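Local coordinates for fructosyl amine: oxygen oxidoreductase (Aspergillus fumigatus, PDB 3DJE), which oxidatively deglycates fructosyl amines (Amadori products) as an FAD-dependent amadoriase of the sarcosine oxidase-like MSOX/MTOX family, at residues I241-E246 with G273-C278; T311-L316 with R327-A332. One frame throughout, in Å; residues are numbered along the deposited sequence.

Contact 1 (I241-E246 with G273-C278)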
loop_
_atom_site.group_PDB
_atom_site.type_symbol
_atom_site.label_atom_id
_atom_site.label_comp_id
_atom_site.label_asym_id
_atom_site.label_seq_id
_atom_site.Cartn_x
_atom_site.Cartn_y
_atom_site.Cartn_z
ATOM N N ILE A 241 9.596 4.831 -16.416
ATOM C CA ILE A 241 10.352 5.318 -17.578
ATOM C C ILE A 241 11.848 5.081 -17.331
ATOM O O ILE A 241 12.373 5.494 -16.303
ATOM C CB ILE A 241 10.055 6.811 -17.842
ATOM C CG1 ILE A 241 8.630 6.945 -18.376
ATOM C CG2 ILE A 241 11.077 7.442 -18.836
ATOM C CD1 ILE A 241 8.132 8.380 -18.481
ATOM N N ALA A 242 12.515 4.400 -18.269
ATOM C CA ALA A 242 13.952 4.118 -18.143
ATOM C C ALA A 242 14.802 5.256 -18.686
ATOM O O ALA A 242 14.733 5.582 -19.880
ATOM C CB ALA A 242 14.321 2.818 -18.849
ATOM N N LEU A 243 15.597 5.856 -17.814
ATOM C CA LEU A 243 16.539 6.890 -18.232
ATOM C C LEU A 243 17.757 6.247 -18.881
ATOM O O LEU A 243 18.183 5.162 -18.477
ATOM C CB LEU A 243 16.965 7.739 -17.037
ATOM C CG LEU A 243 15.904 8.545 -16.283
ATOM C CD1 LEU A 243 16.517 9.185 -15.064
ATOM C CD2 LEU A 243 15.285 9.599 -17.190
ATOM N N LYS A 244 18.309 6.914 -19.895
ATOM C CA LYS A 244 19.560 6.486 -20.513
ATOM C C LYS A 244 20.695 6.607 -19.496
ATOM O O LYS A 244 20.659 7.494 -18.647
ATOM C CB LYS A 244 19.863 7.345 -21.745
ATOM C CG LYS A 244 18.799 7.268 -22.831
ATOM C CD LYS A 244 19.227 8.030 -24.083
ATOM C CE LYS A 244 18.023 8.569 -24.853
ATOM N NZ LYS A 244 17.289 9.632 -24.094
ATOM N N PRO A 245 21.709 5.718 -19.576
ATOM C CA PRO A 245 22.810 5.757 -18.608
ATOM C C PRO A 245 23.441 7.152 -18.438
ATOM O O PRO A 245 23.788 7.528 -17.324
ATOM C CB PRO A 245 23.819 4.754 -19.185
ATOM C CG PRO A 245 22.964 3.777 -19.942
ATOM C CD PRO A 245 21.873 4.619 -20.551
ATOM N N GLU A 246 23.548 7.910 -19.531
ATOM C CA GLU A 246 24.153 9.250 -19.520
ATOM C C GLU A 246 23.327 10.294 -18.764
ATOM O O GLU A 246 23.880 11.265 -18.241
ATOM C CB GLU A 246 24.407 9.772 -20.944
ATOM C CG GLU A 246 24.788 8.719 -21.976
ATOM C CD GLU A 246 23.574 8.081 -22.628
ATOM O OE1 GLU A 246 22.743 8.823 -23.198
ATOM O OE2 GLU A 246 23.455 6.838 -22.574
ATOM N N GLY A 273 17.684 2.403 -13.616
ATOM C CA GLY A 273 17.556 3.841 -13.840
ATOM C C GLY A 273 16.128 4.233 -14.185
ATOM O O GLY A 273 15.898 5.198 -14.924
ATOM N N GLU A 274 15.165 3.494 -13.637
ATOM C CA GLU A 274 13.754 3.720 -13.945
ATOM C C GLU A 274 13.084 4.642 -12.950
ATOM O O GLU A 274 13.194 4.439 -11.748
ATOM C CB GLU A 274 13.003 2.389 -14.016
ATOM C CG GLU A 274 13.372 1.592 -15.281
ATOM C CD GLU A 274 12.747 0.224 -15.361
ATOM O OE1 GLU A 274 12.290 -0.337 -14.327
ATOM O OE2 GLU A 274 12.730 -0.320 -16.491
ATOM N N ILE A 275 12.406 5.665 -13.467
ATOM C CA ILE A 275 11.566 6.544 -12.637
ATOM C C ILE A 275 10.169 5.950 -12.586
ATOM O O ILE A 275 9.548 5.721 -13.627
ATOM C CB ILE A 275 11.485 7.994 -13.199
ATOM C CG1 ILE A 275 12.867 8.665 -13.144
ATOM C CG2 ILE A 275 10.448 8.842 -12.415
ATOM C CD1 ILE A 275 12.963 10.012 -13.934
ATOM N N LYS A 276 9.683 5.699 -11.374
ATOM C CA LYS A 276 8.311 5.275 -11.176
ATOM C C LYS A 276 7.391 6.490 -11.031
ATOM O O LYS A 276 7.656 7.397 -10.230
ATOM C CB LYS A 276 8.199 4.382 -9.939
ATOM C CG LYS A 276 6.796 3.796 -9.768
ATOM C CD LYS A 276 6.617 3.199 -8.404
ATOM C CE LYS A 276 5.422 3.805 -7.723
ATOM N NZ LYS A 276 5.565 3.595 -6.269
ATOM N N ILE A 277 6.300 6.473 -11.793
ATOM C CA ILE A 277 5.316 7.566 -11.820
ATOM C C ILE A 277 3.911 7.004 -11.620
ATOM O O ILE A 277 3.540 6.006 -12.246
ATOM C CB ILE A 277 5.336 8.316 -13.189
ATOM C CG1 ILE A 277 6.747 8.802 -13.523
ATOM C CG2 ILE A 277 4.360 9.494 -13.186
ATOM C CD1 ILE A 277 7.202 8.378 -14.885
ATOM N N CYS A 278 3.139 7.652 -10.751
ATOM C CA CYS A 278 1.727 7.326 -10.563
ATOM C C CYS A 278 0.866 8.539 -10.884
ATOM O O CYS A 278 1.154 9.639 -10.413
ATOM C CB CYS A 278 1.441 6.922 -9.124
ATOM S SG CYS A 278 2.208 5.361 -8.635
#
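Leu243, one residue beyond the end of strand 232-242, meets Ile275 on the side of the sheet that carries Ile241 and Ile277, and the leucine is the side chain to follow outward. Its CB sits 3.5 Å from Gly273 O, the same carbonyl that accepts the Leu243 backbone N-H. CG, set beside its own backbone N (chi1 -62°), keeps near that oxygen and approaches Ile275 CD1. At the end of the branch CD1 comes to 3.8 Å from Ile275 CD1, while CD2 touches the same methyl; the fork closes on one methyl, and the two side chains cross at a slant. Beside them Ile241 continues the apolar row: its CD1 lies 3.7 Å from Ile277 CD1, with Phe265 of strand 263-265 and Val313 of helix 307-320 packing on Ile277.

The arrangement illustrates how the end of an antiparallel pair is fastened within the large mixed sheet of this MSOX/MTOX-family flavoenzyme. Ile241 and Ile275 form a hydrogen-bonded pair, with Ile241 N to Ile275 O at 2.9 Å and Ile275 N to Ile241 O at 2.8 Å; Ile241 O also receives a CA-H contact from Glu274. Beyond strand 232-242, Leu243 N still bonds to Gly273 O at 3.0 Å, which carries the pairing one residue past the strand. Gly273 takes a positive phi of 62°, a conformation easily reached without a side chain, just before strand 274-289 begins.

On the reverse face, the non-hydrogen-bonded pair Ala242 and Glu274 brings Ala242 CB to 3.9 Å from Glu274 CG. The glutamate runs extended beyond CG and carries its carboxylate away from the alanine, to where OE1 bonds to His240 ND1 and OE2 forms a salt bridge with Arg433.

Contact 2 (T311-L316 with R327-A332); sequences TRVRAL and RPFSFA
Arg327 offers its backbone carbonyl to the guanidinium of Arg314, the polar half of a contact between helix 307-320 and the segment 327-332, built on an arginine-phenylalanine cation-pi stack. Both terminal nitrogens grip the one oxygen: Arg314 NH2 lies 2.8 Å and NH1 3.1 Å from Arg327 O. That oxygen is within the guanidinium plane, yet both donors reach it from the same side of its own carbonyl plane. The Arg327 side chain leads off toward a salt bridge with Glu247. Next, Pro328 brushes the guanidinium edge through its CA.

At Phe329 the contact becomes flat. Its ring lies almost parallel to the guanidinium, the planes 4° apart and the centres 4.2 Å, with NH1 above the ring centre. The arginine gets there by running extended from CG to NE. NE pairs with Glu310, one turn back on the helix, and NH2 also bonds to Ala325 O; with the two bonds to Arg327 O these probably limit rotation of the group. Phe329 also packs on Val239 and Ile241 of the neighbouring strand, and its CZ meets Val313 CG1 at 3.8 Å.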
loop_
_atom_site.group_PDB
_atom_site.type_symbol
_atom_site.label_atom_id
_atom_site.label_comp_id
_atom_site.label_asym_id
_atom_site.label_seq_id
_atom_site.Cartn_x
_atom_site.Cartn_y
_atom_site.Cartn_z
ATOM N N THR A 311 -2.704 8.616 -20.367
ATOM C CA THR A 311 -2.933 10.031 -20.701
ATOM C C THR A 311 -2.719 10.927 -19.475
ATOM O O THR A 311 -2.076 11.976 -19.567
ATOM C CB THR A 311 -4.339 10.220 -21.313
ATOM O OG1 THR A 311 -4.423 9.400 -22.479
ATOM C CG2 THR A 311 -4.590 11.671 -21.710
ATOM N N ARG A 312 -3.211 10.484 -18.318
ATOM C CA ARG A 312 -3.034 11.243 -17.082
ATOM C C ARG A 312 -1.571 11.312 -16.654
ATOM O O ARG A 312 -1.116 12.354 -16.201
ATOM C CB ARG A 312 -3.891 10.679 -15.951
ATOM C CG ARG A 312 -5.389 10.808 -16.179
ATOM C CD ARG A 312 -6.162 10.393 -14.939
ATOM N NE ARG A 312 -5.957 8.973 -14.609
ATOM C CZ ARG A 312 -6.815 7.994 -14.891
ATOM N NH1 ARG A 312 -7.965 8.242 -15.513
ATOM N NH2 ARG A 312 -6.519 6.755 -14.547
ATOM N N VAL A 313 -0.839 10.206 -16.823
ATOM C CA VAL A 313 0.596 10.172 -16.517
ATOM C C VAL A 313 1.367 11.180 -17.365
ATOM O O VAL A 313 2.179 11.940 -16.840
ATOM C CB VAL A 313 1.193 8.754 -16.736
ATOM C CG1 VAL A 313 2.719 8.776 -16.747
ATOM C CG2 VAL A 313 0.673 7.786 -15.687
ATOM N N ARG A 314 1.107 11.188 -18.672
ATOM C CA ARG A 314 1.821 12.081 -19.589
ATOM C C ARG A 314 1.442 13.542 -19.353
ATOM O O ARG A 314 2.282 14.426 -19.528
ATOM C CB ARG A 314 1.625 11.650 -21.046
ATOM C CG ARG A 314 2.114 10.217 -21.303
ATOM C CD ARG A 314 2.251 9.894 -22.770
ATOM N NE ARG A 314 2.695 8.517 -22.986
ATOM C CZ ARG A 314 3.957 8.097 -22.894
ATOM N NH1 ARG A 314 4.237 6.819 -23.118
ATOM N NH2 ARG A 314 4.937 8.940 -22.573
ATOM N N ALA A 315 0.201 13.781 -18.921
ATOM C CA ALA A 315 -0.241 15.126 -18.520
ATOM C C ALA A 315 0.531 15.635 -17.299
ATOM O O ALA A 315 0.953 16.796 -17.248
ATOM C CB ALA A 315 -1.739 15.147 -18.263
ATOM N N LEU A 316 0.700 14.761 -16.310
ATOM C CA LEU A 316 1.502 15.058 -15.130
ATOM C C LEU A 316 2.941 15.380 -15.526
ATOM O O LEU A 316 3.531 16.350 -15.030
ATOM C CB LEU A 316 1.479 13.857 -14.176
ATOM C CG LEU A 316 2.528 13.795 -13.053
ATOM C CD1 LEU A 316 2.398 14.941 -12.049
ATOM C CD2 LEU A 316 2.430 12.445 -12.369
ATOM N N ARG A 327 8.310 9.861 -23.640
ATOM C CA ARG A 327 9.109 8.640 -23.540
ATOM C C ARG A 327 8.231 7.391 -23.426
ATOM O O ARG A 327 7.221 7.397 -22.712
ATOM C CB ARG A 327 10.048 8.705 -22.331
ATOM C CG ARG A 327 11.051 9.839 -22.350
ATOM C CD ARG A 327 12.214 9.588 -23.284
ATOM N NE ARG A 327 13.230 10.628 -23.105
ATOM C CZ ARG A 327 14.294 10.529 -22.313
ATOM N NH1 ARG A 327 14.524 9.425 -21.616
ATOM N NH2 ARG A 327 15.141 11.545 -22.225
ATOM N N PRO A 328 8.616 6.306 -24.125
ATOM C CA PRO A 328 7.875 5.064 -23.940
ATOM C C PRO A 328 8.032 4.560 -22.510
ATOM O O PRO A 328 9.086 4.766 -21.894
ATOM C CB PRO A 328 8.564 4.095 -24.907
ATOM C CG PRO A 328 9.929 4.650 -25.100
ATOM C CD PRO A 328 9.718 6.148 -25.093
ATOM N N PHE A 329 6.986 3.927 -21.991
ATOM C CA PHE A 329 7.063 3.270 -20.677
ATOM C C PHE A 329 7.851 1.969 -20.777
ATOM O O PHE A 329 7.710 1.228 -21.755
ATOM C CB PHE A 329 5.669 2.966 -20.137
ATOM C CG PHE A 329 4.778 4.171 -20.001
ATOM C CD1 PHE A 329 5.300 5.430 -19.700
ATOM C CD2 PHE A 329 3.398 4.032 -20.127
ATOM C CE1 PHE A 329 4.462 6.538 -19.559
ATOM C CE2 PHE A 329 2.549 5.130 -19.977
ATOM C CZ PHE A 329 3.078 6.386 -19.697
ATOM N N SER A 330 8.666 1.684 -19.763
ATOM C CA SER A 330 9.432 0.431 -19.733
ATOM C C SER A 330 8.705 -0.656 -18.935
ATOM O O SER A 330 9.051 -1.839 -19.030
ATOM C CB SER A 330 10.808 0.662 -19.127
ATOM O OG SER A 330 10.665 1.178 -17.817
ATOM N N PHE A 331 7.724 -0.239 -18.130
ATOM C CA PHE A 331 6.938 -1.140 -17.287
ATOM C C PHE A 331 5.654 -0.416 -16.894
ATOM O O PHE A 331 5.649 0.806 -16.745
ATOM C CB PHE A 331 7.742 -1.542 -16.034
ATOM C CG PHE A 331 6.987 -2.458 -15.090
ATOM C CD1 PHE A 331 6.728 -3.775 -15.440
ATOM C CD2 PHE A 331 6.536 -1.988 -13.854
ATOM C CE1 PHE A 331 6.018 -4.638 -14.576
ATOM C CE2 PHE A 331 5.830 -2.825 -12.991
ATOM C CZ PHE A 331 5.568 -4.150 -13.348
ATOM N N ALA A 332 4.579 -1.182 -16.737
ATOM C CA ALA A 332 3.297 -0.654 -16.263
ATOM C C ALA A 332 2.482 -1.741 -15.592
ATOM O O ALA A 332 2.467 -2.893 -16.048
ATOM C CB ALA A 332 2.496 -0.051 -17.424
#

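Followed from the N terminus, the chain reaches strand 232-242 first among the elements involved, and contact 1 pairs its end with the start of strand 274-289, closing an excursion of 26 residues that includes strands 256-259 and 263-265. Only after that does the chain reach helix 307-320, where contact 2 closes a shorter connection of ten residues leading to strand 331-339. The two closures follow in series, neither nested nor crossed. In space they adjoin, because strand 232-242 lies between strands 274-289 and 331-339 in the same sheet. Leu316 CD2 of the helix packs 3.6 Å from Ile277 CG2, and Ser330 OG probably makes a weak hydrogen bond to Glu274 OE2.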